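Mab-21 domain-containing protein (Tribolium castaneum, PDB 7LT2) senses double-stranded RNA in the cytoplasm and, in response, makes the cyclic dinucleotide 2',3'-cGAMP from ATP and GTP to trigger innate immune defence. Local coordinates at residues S30-F35 against E69-D74. Sequence-based numbering, arbitrary orientation.
Sequences SVLRTF and EEFDLD
L32, on the long helix 18-42, meets F71 and L73 of strand 70-77 through apolar side chains alone; no hydrogen bond links the two segments. Its CD1 methyl makes both contacts. The closer is to the outer end of the aromatic ring, with L32 CD1 3.7 Å from F71 CZ, and the methyl approaches the ring obliquely. F71 and L32 reach for each other from opposite directions: CG of F71 sits between the backbone N and the carbonyl carbon (chi1 68°), and the ring carries its far end to the helix although its CB does not head there. L73 does point at the helix, and its CD1 lies 4.2 Å from L32 CD1, a looser methyl-to-methyl contact. The backbones stay well apart, with the CA atoms of L32 and L73 8.6 Å from each other.

Around this contact the strand is held in the central sheet between strands 50-56 and 188-200. F71 and L73 both rest on V192 and Y55, and Y60 packs edge-to-face with the F71 ring.

Side chains alternate along the strand, so F71 and L73 lie on its helix side while E70 and D72, probable ligands of the catalytic magnesium, project from the other. With no hydrogen bond or charge pair across it, the contact depends on one leucine methyl fitting against a ring end and a second leucine, joining helix 18-42 to the sheet on the side away from those probable metal ligands.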
loop_
_atom_site.group_PDB
_atom_site.type_symbol
_atom_site.label_atom_id
_atom_site.label_comp_id
_atom_site.label_asym_id
_atom_site.label_seq_id
_atom_site.Cartn_x
_atom_site.Cartn_y
_atom_site.Cartn_z
ATOM N N SER A 30 -16.235 2.597 7.252
ATOM C CA SER A 30 -17.450 3.378 7.460
ATOM C C SER A 30 -17.126 4.829 7.802
ATOM O O SER A 30 -17.764 5.755 7.285
ATOM C CB SER A 30 -18.302 2.735 8.558
ATOM O OG SER A 30 -19.552 3.395 8.687
ATOM N N VAL A 31 -16.136 5.055 8.666
ATOM C CA VAL A 31 -15.697 6.423 8.947
ATOM C C VAL A 31 -15.289 7.130 7.659
ATOM O O VAL A 31 -15.674 8.278 7.409
ATOM C CB VAL A 31 -14.549 6.421 9.970
ATOM C CG1 VAL A 31 -13.862 7.783 10.003
ATOM C CG2 VAL A 31 -15.077 6.046 11.347
ATOM N N LEU A 32 -14.513 6.444 6.814
ATOM C CA LEU A 32 -14.012 7.080 5.600
ATOM C C LEU A 32 -15.119 7.315 4.572
ATOM O O LEU A 32 -15.073 8.319 3.848
ATOM C CB LEU A 32 -12.876 6.244 5.007
ATOM C CG LEU A 32 -11.632 6.165 5.903
ATOM C CD1 LEU A 32 -10.680 5.073 5.399
ATOM C CD2 LEU A 32 -10.920 7.515 5.974
ATOM N N ARG A 33 -16.122 6.432 4.493
ATOM C CA ARG A 33 -17.247 6.711 3.601
ATOM C C ARG A 33 -17.988 7.971 4.035
ATOM O O ARG A 33 -18.379 8.792 3.195
ATOM C CB ARG A 33 -18.203 5.518 3.540
ATOM C CG ARG A 33 -17.817 4.469 2.509
ATOM C CD ARG A 33 -18.950 3.481 2.267
ATOM N NE ARG A 33 -19.202 2.671 3.451
ATOM C CZ ARG A 33 -18.579 1.533 3.724
ATOM N NH1 ARG A 33 -17.691 1.015 2.892
ATOM N NH2 ARG A 33 -18.855 0.900 4.859
ATOM N N THR A 34 -18.185 8.145 5.343
ATOM C CA THR A 34 -18.796 9.377 5.834
ATOM C C THR A 34 -17.974 10.592 5.427
ATOM O O THR A 34 -18.525 11.609 4.989
ATOM C CB THR A 34 -18.948 9.328 7.355
ATOM O OG1 THR A 34 -19.719 8.178 7.724
ATOM C CG2 THR A 34 -19.655 10.584 7.858
ATOM N N PHE A 35 -16.649 10.499 5.549
ATOM C CA PHE A 35 -15.800 11.631 5.197
ATOM C C PHE A 35 -15.840 11.914 3.698
ATOM O O PHE A 35 -15.924 13.078 3.284
ATOM C CB PHE A 35 -14.364 11.376 5.665
ATOM C CG PHE A 35 -13.484 12.591 5.581
ATOM C CD1 PHE A 35 -13.389 13.468 6.646
ATOM C CD2 PHE A 35 -12.774 12.864 4.429
ATOM C CE1 PHE A 35 -12.588 14.594 6.563
ATOM C CE2 PHE A 35 -11.975 13.982 4.340
ATOM C CZ PHE A 35 -11.885 14.850 5.411
ATOM N N GLU A 69 -0.821 0.073 11.802
ATOM C CA GLU A 69 -0.702 1.463 12.220
ATOM C C GLU A 69 -1.233 2.449 11.186
ATOM O O GLU A 69 -1.721 3.521 11.563
ATOM C CB GLU A 69 0.755 1.786 12.555
ATOM C CG GLU A 69 1.163 1.252 13.918
ATOM C CD GLU A 69 2.660 1.189 14.106
ATOM O OE1 GLU A 69 3.383 1.067 13.097
ATOM O OE2 GLU A 69 3.112 1.259 15.269
ATOM N N GLU A 70 -1.162 2.108 9.899
ATOM C CA GLU A 70 -1.608 3.038 8.865
ATOM C C GLU A 70 -1.958 2.280 7.593
ATOM O O GLU A 70 -1.523 1.147 7.384
ATOM C CB GLU A 70 -0.536 4.088 8.559
ATOM C CG GLU A 70 0.772 3.491 8.064
ATOM C CD GLU A 70 1.743 4.544 7.573
ATOM O OE1 GLU A 70 1.309 5.450 6.829
ATOM O OE2 GLU A 70 2.937 4.462 7.928
ATOM N N PHE A 71 -2.753 2.929 6.740
ATOM C CA PHE A 71 -2.905 2.498 5.357
ATOM C C PHE A 71 -3.228 3.714 4.498
ATOM O O PHE A 71 -3.445 4.820 5.001
ATOM C CB PHE A 71 -3.968 1.392 5.193
ATOM C CG PHE A 71 -5.387 1.831 5.456
ATOM C CD1 PHE A 71 -5.912 1.781 6.736
ATOM C CD2 PHE A 71 -6.206 2.238 4.415
ATOM C CE1 PHE A 71 -7.224 2.157 6.982
ATOM C CE2 PHE A 71 -7.519 2.620 4.653
ATOM C CZ PHE A 71 -8.026 2.580 5.940
ATOM N N ASP A 72 -3.226 3.495 3.187
ATOM C CA ASP A 72 -3.505 4.537 2.205
ATOM C C ASP A 72 -4.927 4.405 1.680
ATOM O O ASP A 72 -5.321 3.337 1.202
ATOM C CB ASP A 72 -2.536 4.455 1.025
ATOM C CG ASP A 72 -1.175 5.031 1.334
ATOM O OD1 ASP A 72 -0.961 5.529 2.464
ATOM O OD2 ASP A 72 -0.316 4.978 0.430
ATOM N N LEU A 73 -5.683 5.498 1.732
ATOM C CA LEU A 73 -6.936 5.579 0.988
ATOM C C LEU A 73 -6.609 6.153 -0.383
ATOM O O LEU A 73 -6.440 7.365 -0.537
ATOM C CB LEU A 73 -7.969 6.434 1.713
ATOM C CG LEU A 73 -9.356 6.367 1.057
ATOM C CD1 LEU A 73 -9.948 4.976 1.232
ATOM C CD2 LEU A 73 -10.267 7.429 1.643
ATOM N N ASP A 74 -6.495 5.278 -1.380
ATOM C CA ASP A 74 -6.269 5.710 -2.755
ATOM C C ASP A 74 -7.613 6.125 -3.338
ATOM O O ASP A 74 -8.459 5.282 -3.654
ATOM C CB ASP A 74 -5.612 4.602 -3.568
ATOM C CG ASP A 74 -4.181 4.347 -3.147
ATOM O OD1 ASP A 74 -3.496 5.307 -2.723
ATOM O OD2 ASP A 74 -3.742 3.183 -3.222
#